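IWS1 (Encephalitozoon cuniculi, PDB 2XPP) probably acts as a nuclear transcription factor of the IWS1 family that takes part in regulating transcription by RNA polymerase II. Local coordinates at residues Glu43-Leu48 / Arg84-Asp89; Leu70-Leu73 / Ser77-Asn80. All blocks are in the same frame, centred on the assembly; numbering follows the deposited sequence.

Contact 1 of 2, residues Glu43-Leu48 / Arg84-Asp89; sequences EISDIL and RKRLLD
Arg86 reaches across from helix 81-92 and lays the edge of its guanidinium against Ser45 of helix 36-48. The NE N-H points at Ser45 OG, 2.6 Å away. That bond makes 157° and lies close to the guanidinium plane; NH2 adds only a weak bond to the same oxygen. CG of Arg86 stands anti to the backbone N (chi1 -176°), which puts it 3.4 Å from Ser45 CB, and the bend at chi2 then swings NE round to Ser45 OG. Ser45 OG also hydrogen-bonds back to its own helix, its one hydrogen shared between Val41 O and Glu42 O. Beyond it, Asp46 OD1 forms a salt bridge with Arg86 NH2 at 2.8 Å, but the carboxylate and guanidinium planes are 86° apart and the hydrogen bond is weak. Segments 43-48 and 84-89 run nearly parallel, their axes 10.1 Å apart at closest approach, within the all-helical bundle of this TFIIS N-terminal-like domain. NH1 of Arg86 meets Asp89 OD2 at 2.6 Å, completing an Asp46-Arg86-Asp89 network whose two carboxylates probably stabilise the positive charge. Deeper between the helices, Leu48 CD1 and Leu87 CD2 meet at 4.1 Å, backed respectively by Ile62 and Trp69 of helix 62-70.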
ATOM      1  N   GLU A  43     -12.525   9.978  -1.919  1.00 20.13           N
ATOM      2  CA  GLU A  43     -11.959  11.183  -2.531  1.00 22.50           C
ATOM      3  C   GLU A  43     -10.493  11.046  -2.876  1.00 21.49           C
ATOM      4  O   GLU A  43     -10.082  11.351  -4.009  1.00 21.77           O
ATOM      5  CB  GLU A  43     -12.103  12.388  -1.613  1.00 22.52           C
ATOM      6  CG  GLU A  43     -11.656  13.675  -2.287  1.00 27.06           C
ATOM      7  CD  GLU A  43     -11.536  14.855  -1.334  1.00 33.43           C
ATOM      8  OE1 GLU A  43     -12.180  14.852  -0.252  1.00 34.66           O
ATOM      9  OE2 GLU A  43     -10.801  15.797  -1.697  1.00 33.46           O
ATOM     10  N   ILE A  44      -9.699  10.611  -1.896  1.00 19.91           N
ATOM     11  CA  ILE A  44      -8.263  10.474  -2.106  1.00 18.92           C
ATOM     12  C   ILE A  44      -7.961   9.420  -3.183  1.00 18.73           C
ATOM     13  O   ILE A  44      -7.068   9.616  -4.016  1.00 18.87           O
ATOM     14  CB  ILE A  44      -7.528  10.219  -0.777  1.00 17.21           C
ATOM     15  CG1 ILE A  44      -7.553  11.516   0.057  1.00 18.96           C
ATOM     16  CG2 ILE A  44      -6.056   9.711  -1.022  1.00 16.65           C
ATOM     17  CD1 ILE A  44      -7.000  11.384   1.438  1.00 19.19           C
ATOM     18  N   SER A  45      -8.676   8.299  -3.148  1.00 19.03           N
ATOM     19  CA  SER A  45      -8.444   7.246  -4.137  1.00 20.31           C
ATOM     20  C   SER A  45      -8.743   7.720  -5.579  1.00 20.72           C
ATOM     21  O   SER A  45      -8.033   7.362  -6.525  1.00 20.14           O
ATOM     22  CB  SER A  45      -9.196   5.966  -3.769  1.00 20.03           C
ATOM     23  OG  SER A  45     -10.616   6.125  -3.908  1.00 27.47           O
ATOM     24  N   ASP A  46      -9.777   8.520  -5.735  1.00 20.93           N
ATOM     25  CA  ASP A  46     -10.074   9.132  -7.028  1.00 23.57           C
ATOM     26  C   ASP A  46      -8.903   9.972  -7.529  1.00 23.31           C
ATOM     27  O   ASP A  46      -8.542   9.881  -8.702  1.00 25.18           O
ATOM     28  CB  ASP A  46     -11.347   9.967  -6.965  1.00 24.93           C
ATOM     29  CG  ASP A  46     -12.610   9.106  -7.000  1.00 30.54           C
ATOM     30  OD1 ASP A  46     -12.509   7.850  -6.994  1.00 33.78           O
ATOM     31  OD2 ASP A  46     -13.707   9.685  -7.023  1.00 33.07           O
ATOM     32  N   ILE A  47      -8.296  10.774  -6.655  1.00 21.16           N
ATOM     33  CA  ILE A  47      -7.113  11.546  -7.036  1.00 21.23           C
ATOM     34  C   ILE A  47      -5.903  10.657  -7.349  1.00 19.63           C
ATOM     35  O   ILE A  47      -5.182  10.910  -8.322  1.00 20.31           O
ATOM     36  CB  ILE A  47      -6.736  12.586  -5.965  1.00 21.37           C
ATOM     37  CG1 ILE A  47      -7.919  13.525  -5.724  1.00 23.83           C
ATOM     38  CG2 ILE A  47      -5.441  13.317  -6.339  1.00 22.96           C
ATOM     39  CD1 ILE A  47      -7.792  14.359  -4.462  1.00 26.91           C
ATOM     40  N   LEU A  48      -5.685   9.634  -6.537  1.00 17.95           N
ATOM     41  CA  LEU A  48      -4.575   8.716  -6.741  1.00 16.58           C
ATOM     42  C   LEU A  48      -4.671   8.000  -8.072  1.00 16.69           C
ATOM     43  O   LEU A  48      -3.656   7.468  -8.559  1.00 19.38           O
ATOM     44  CB  LEU A  48      -4.522   7.688  -5.624  1.00 15.57           C
ATOM     45  CG  LEU A  48      -4.132   8.190  -4.238  1.00 14.70           C
ATOM     46  CD1 LEU A  48      -4.313   7.022  -3.294  1.00 13.73           C
ATOM     47  CD2 LEU A  48      -2.667   8.688  -4.223  1.00 17.09           C
ATOM     48  N   ARG A  84      -9.190  -1.300   2.319  1.00 13.27           N
ATOM     49  CA  ARG A  84      -8.385  -2.403   1.782  1.00 13.35           C
ATOM     50  C   ARG A  84      -8.709  -2.587   0.299  1.00 14.76           C
ATOM     51  O   ARG A  84      -7.795  -2.656  -0.546  1.00 15.14           O
ATOM     52  CB  ARG A  84      -8.644  -3.683   2.566  1.00 12.66           C
ATOM     53  CG  ARG A  84      -8.278  -3.454   4.046  1.00 12.93           C
ATOM     54  CD  ARG A  84      -8.018  -4.718   4.836  1.00 15.72           C
ATOM     55  NE  ARG A  84      -8.958  -5.839   4.703  1.00 16.60           N
ATOM     56  CZ  ARG A  84      -9.943  -6.108   5.576  1.00 21.12           C
ATOM     57  NH1 ARG A  84     -10.189  -5.275   6.575  1.00 20.05           N
ATOM     58  NH2 ARG A  84     -10.713  -7.188   5.438  1.00 17.59           N
ATOM     59  N   LYS A  85      -9.989  -2.667  -0.012  1.00 13.69           N
ATOM     60  CA  LYS A  85     -10.403  -2.905  -1.414  1.00 14.87           C
ATOM     61  C   LYS A  85     -10.006  -1.747  -2.307  1.00 15.97           C
ATOM     62  O   LYS A  85      -9.416  -1.954  -3.394  1.00 16.51           O
ATOM     63  CB  LYS A  85     -11.903  -3.112  -1.490  1.00 16.05           C
ATOM     64  CG  LYS A  85     -12.244  -4.459  -0.974  1.00 16.87           C
ATOM     65  CD  LYS A  85     -13.727  -4.654  -1.106  1.00 21.30           C
ATOM     66  CE  LYS A  85     -14.020  -6.077  -0.771  1.00 29.01           C
ATOM     67  NZ  LYS A  85     -15.473  -6.330  -0.945  1.00 33.65           N
ATOM     68  N   ARG A  86     -10.308  -0.535  -1.871  1.00 15.64           N
ATOM     69  CA  ARG A  86     -10.121   0.603  -2.757  1.00 17.06           C
ATOM     70  C   ARG A  86      -8.635   0.895  -3.044  1.00 14.66           C
ATOM     71  O   ARG A  86      -8.292   1.175  -4.181  1.00 15.82           O
ATOM     72  CB  ARG A  86     -10.752   1.816  -2.164  1.00 18.26           C
ATOM     73  CG  ARG A  86     -10.660   2.982  -3.093  1.00 22.11           C
ATOM     74  CD  ARG A  86     -11.622   2.808  -4.302  1.00 28.43           C
ATOM     75  NE  ARG A  86     -11.525   4.006  -5.118  1.00 32.17           N
ATOM     76  CZ  ARG A  86     -11.569   4.062  -6.439  1.00 34.94           C
ATOM     77  NH1 ARG A  86     -11.731   2.955  -7.160  1.00 39.26           N
ATOM     78  NH2 ARG A  86     -11.448   5.239  -7.032  1.00 33.85           N
ATOM     79  N   LEU A  87      -7.795   0.781  -2.027  1.00 14.78           N
ATOM     80  CA  LEU A  87      -6.343   0.980  -2.208  1.00 13.96           C
ATOM     81  C   LEU A  87      -5.719  -0.116  -3.043  1.00 13.27           C
ATOM     82  O   LEU A  87      -4.794   0.166  -3.790  1.00 13.00           O
ATOM     83  CB  LEU A  87      -5.570   1.222  -0.909  1.00 12.61           C
ATOM     84  CG  LEU A  87      -5.955   2.589  -0.290  1.00 13.90           C
ATOM     85  CD1 LEU A  87      -5.129   2.728   0.982  1.00 13.22           C
ATOM     86  CD2 LEU A  87      -5.705   3.760  -1.248  1.00 16.43           C
ATOM     87  N   LEU A  88      -6.183  -1.357  -2.939  1.00 13.89           N
ATOM     88  CA  LEU A  88      -5.625  -2.400  -3.810  1.00 13.70           C
ATOM     89  C   LEU A  88      -6.040  -2.078  -5.250  1.00 14.72           C
ATOM     90  O   LEU A  88      -5.271  -2.291  -6.170  1.00 14.23           O
ATOM     91  CB  LEU A  88      -6.140  -3.803  -3.458  1.00 14.74           C
ATOM     92  CG  LEU A  88      -5.528  -4.386  -2.170  1.00 16.00           C
ATOM     93  CD1 LEU A  88      -6.085  -5.775  -2.009  1.00 18.95           C
ATOM     94  CD2 LEU A  88      -3.989  -4.430  -2.142  1.00 22.17           C
ATOM     95  N   ASP A  89      -7.270  -1.582  -5.438  1.00 16.27           N
ATOM     96  CA  ASP A  89      -7.732  -1.166  -6.787  1.00 18.96           C
ATOM     97  C   ASP A  89      -6.833  -0.055  -7.356  1.00 18.74           C
ATOM     98  O   ASP A  89      -6.474  -0.101  -8.567  1.00 18.85           O
ATOM     99  CB  ASP A  89      -9.188  -0.678  -6.699  1.00 21.15           C
ATOM    100  CG  ASP A  89      -9.755  -0.199  -8.030  1.00 31.50           C
ATOM    101  OD1 ASP A  89      -9.551  -0.871  -9.079  1.00 40.38           O
ATOM    102  OD2 ASP A  89     -10.459   0.848  -7.999  1.00 40.55           O
TER

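Contact 2 of 2, residues Leu70-Leu73 / Ser77-Asn80; sequences LEPL and SMPN
This is a short-range contact within the loop joining helix 62-70 to helix 81-92, where the chain leaves one helix, turns back and passes beside itself before entering the next. A single backbone hydrogen bond crosses it: Leu73 N donates to Ser77 O over 2.8 Å, with an N-H...O angle of 146°. Around that bond the Leu73 side chain folds against the returning arm of the loop, CB lying 3.5 Å from Ser77 OG and CD1 4.0 Å from CD of the Pro79 ring. Ser77 OG itself bonds to Asp75 within the turn. In this helical TFIIS N-terminal-like domain the loop ends in an N-cap, Asn80, whose OD1 accepts from Lys82 N at the start of helix 81-92. Met78 and Pro72 lie side by side and point the same way, SD 3.9 Å from Pro72 CG. Bends at chi2 (-61°) and chi3 (-71°) curl the methionine so that its CE comes within van der Waals range of Leu70 O, 3.7 Å away; the hydrogen bond to that oxygen comes from Tyr113 OH. Beside it, Pro79 CD sits 3.5 Å from Glu71 O. Glu71 OE2 bonds to an aromatic side chain of another protein chain, and Pro72 packs on an aromatic side chain there.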
ATOM      1  N   LEU A  70      -2.702   0.803   4.428  1.00 11.45           N
ATOM      2  CA  LEU A  70      -3.063  -0.650   4.376  1.00 10.83           C
ATOM      3  C   LEU A  70      -2.553  -1.431   5.591  1.00 11.27           C
ATOM      4  O   LEU A  70      -2.979  -2.568   5.859  1.00 11.92           O
ATOM      5  CB  LEU A  70      -2.428  -1.250   3.123  1.00 10.24           C
ATOM      6  CG  LEU A  70      -3.099  -0.803   1.789  1.00 12.06           C
ATOM      7  CD1 LEU A  70      -2.230  -1.321   0.622  1.00 13.85           C
ATOM      8  CD2 LEU A  70      -4.541  -1.377   1.663  1.00 15.63           C
ATOM      9  N   GLU A  71      -1.607  -0.842   6.295  1.00 12.06           N
ATOM     10  CA  GLU A  71      -0.965  -1.520   7.445  1.00 11.71           C
ATOM     11  C   GLU A  71      -1.882  -1.662   8.662  1.00 12.45           C
ATOM     12  O   GLU A  71      -2.907  -0.895   8.773  1.00 12.12           O
ATOM     13  CB  GLU A  71       0.321  -0.804   7.814  1.00 12.96           C
ATOM     14  CG  GLU A  71       1.446  -1.181   6.868  1.00 14.52           C
ATOM     15  CD  GLU A  71       2.756  -0.490   7.239  1.00 17.62           C
ATOM     16  OE1 GLU A  71       2.735   0.701   7.656  1.00 17.51           O
ATOM     17  OE2 GLU A  71       3.826  -1.148   7.195  1.00 20.11           O
ATOM     18  N   PRO A  72      -1.575  -2.628   9.549  1.00 13.29           N
ATOM     19  CA  PRO A  72      -2.419  -2.729  10.761  1.00 14.07           C
ATOM     20  C   PRO A  72      -2.369  -1.442  11.587  1.00 14.45           C
ATOM     21  O   PRO A  72      -1.364  -0.723  11.590  1.00 14.31           O
ATOM     22  CB  PRO A  72      -1.768  -3.846  11.579  1.00 15.82           C
ATOM     23  CG  PRO A  72      -0.892  -4.581  10.570  1.00 15.54           C
ATOM     24  CD  PRO A  72      -0.457  -3.594   9.568  1.00 14.66           C
ATOM     25  N   LEU A  73      -3.461  -1.189  12.256  1.00 15.25           N
ATOM     26  CA  LEU A  73      -3.500  -0.194  13.330  1.00 16.80           C
ATOM     27  C   LEU A  73      -2.604  -0.581  14.535  1.00 16.71           C
ATOM     28  O   LEU A  73      -2.226  -1.760  14.692  1.00 16.60           O
ATOM     29  CB  LEU A  73      -4.947  -0.018  13.816  1.00 17.04           C
ATOM     30  CG  LEU A  73      -5.603   0.887  12.775  1.00 21.53           C
ATOM     31  CD1 LEU A  73      -6.217   0.114  11.605  1.00 19.99           C
ATOM     32  CD2 LEU A  73      -6.544   1.884  13.381  1.00 24.66           C
ATOM     33  N   SER A  77      -5.410  -4.364  14.840  1.00 17.66           N
ATOM     34  CA  SER A  77      -6.583  -4.484  13.969  1.00 17.33           C
ATOM     35  C   SER A  77      -6.289  -4.026  12.531  1.00 16.35           C
ATOM     36  O   SER A  77      -5.339  -3.307  12.292  1.00 14.94           O
ATOM     37  CB  SER A  77      -7.779  -3.697  14.513  1.00 19.07           C
ATOM     38  OG  SER A  77      -7.507  -2.312  14.538  1.00 18.70           O
ATOM     39  N   MET A  78      -7.105  -4.460  11.574  1.00 16.55           N
ATOM     40  CA  MET A  78      -6.881  -4.020  10.182  1.00 15.27           C
ATOM     41  C   MET A  78      -7.837  -2.880   9.820  1.00 14.06           C
ATOM     42  O   MET A  78      -8.958  -2.817  10.348  1.00 15.33           O
ATOM     43  CB  MET A  78      -7.052  -5.190   9.204  1.00 17.21           C
ATOM     44  CG  MET A  78      -6.068  -6.339   9.435  1.00 19.74           C
ATOM     45  SD  MET A  78      -4.335  -5.901   9.267  1.00 20.22           S
ATOM     46  CE  MET A  78      -4.161  -5.657   7.479  1.00 20.46           C
ATOM     47  N   PRO A  79      -7.428  -2.036   8.851  1.00 13.00           N
ATOM     48  CA  PRO A  79      -8.365  -1.005   8.395  1.00 14.22           C
ATOM     49  C   PRO A  79      -9.611  -1.585   7.783  1.00 14.65           C
ATOM     50  O   PRO A  79      -9.591  -2.740   7.300  1.00 14.36           O
ATOM     51  CB  PRO A  79      -7.589  -0.258   7.305  1.00 13.65           C
ATOM     52  CG  PRO A  79      -6.292  -0.916   7.175  1.00 16.29           C
ATOM     53  CD  PRO A  79      -6.127  -2.002   8.157  1.00 13.45           C
ATOM     54  N   ASN A  80     -10.691  -0.793   7.823  1.00 13.57           N
ATOM     55  CA  ASN A  80     -11.976  -1.163   7.251  1.00 14.03           C
ATOM     56  C   ASN A  80     -11.808  -1.718   5.834  1.00 13.98           C
ATOM     57  O   ASN A  80     -10.973  -1.210   5.060  1.00 16.01           O
ATOM     58  CB  ASN A  80     -12.875   0.082   7.205  1.00 14.55           C
ATOM     59  CG  ASN A  80     -14.248  -0.223   6.819  1.00 18.15           C
ATOM     60  OD1 ASN A  80     -14.530  -0.641   5.684  1.00 18.79           O
ATOM     61  ND2 ASN A  80     -15.194  -0.020   7.776  1.00 19.49           N
TER

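In the fold
Contact 1 and contact 2 have centres about 15 Å apart and share helix 81-92, which carries residues 84-89 and begins right after the loop segment of residues 77-80. Along the chain, contact 2 falls within the stretch between the two halves of contact 1: helix 36-48 comes first, then helices 54-59 and 62-70, the loop of residues 71-80, and helix 81-92. The two touch directly. Arg84 NH1 probably hydrogen-bonds to Pro79 O at 2.7 Å, and Leu70 CD2 packs against Leu87 CB at 3.8 Å. Helix 81-92 therefore packs on helix 36-48 and also, through Arg84 and Leu87, on the end of helix 62-70 and the loop that leads into it.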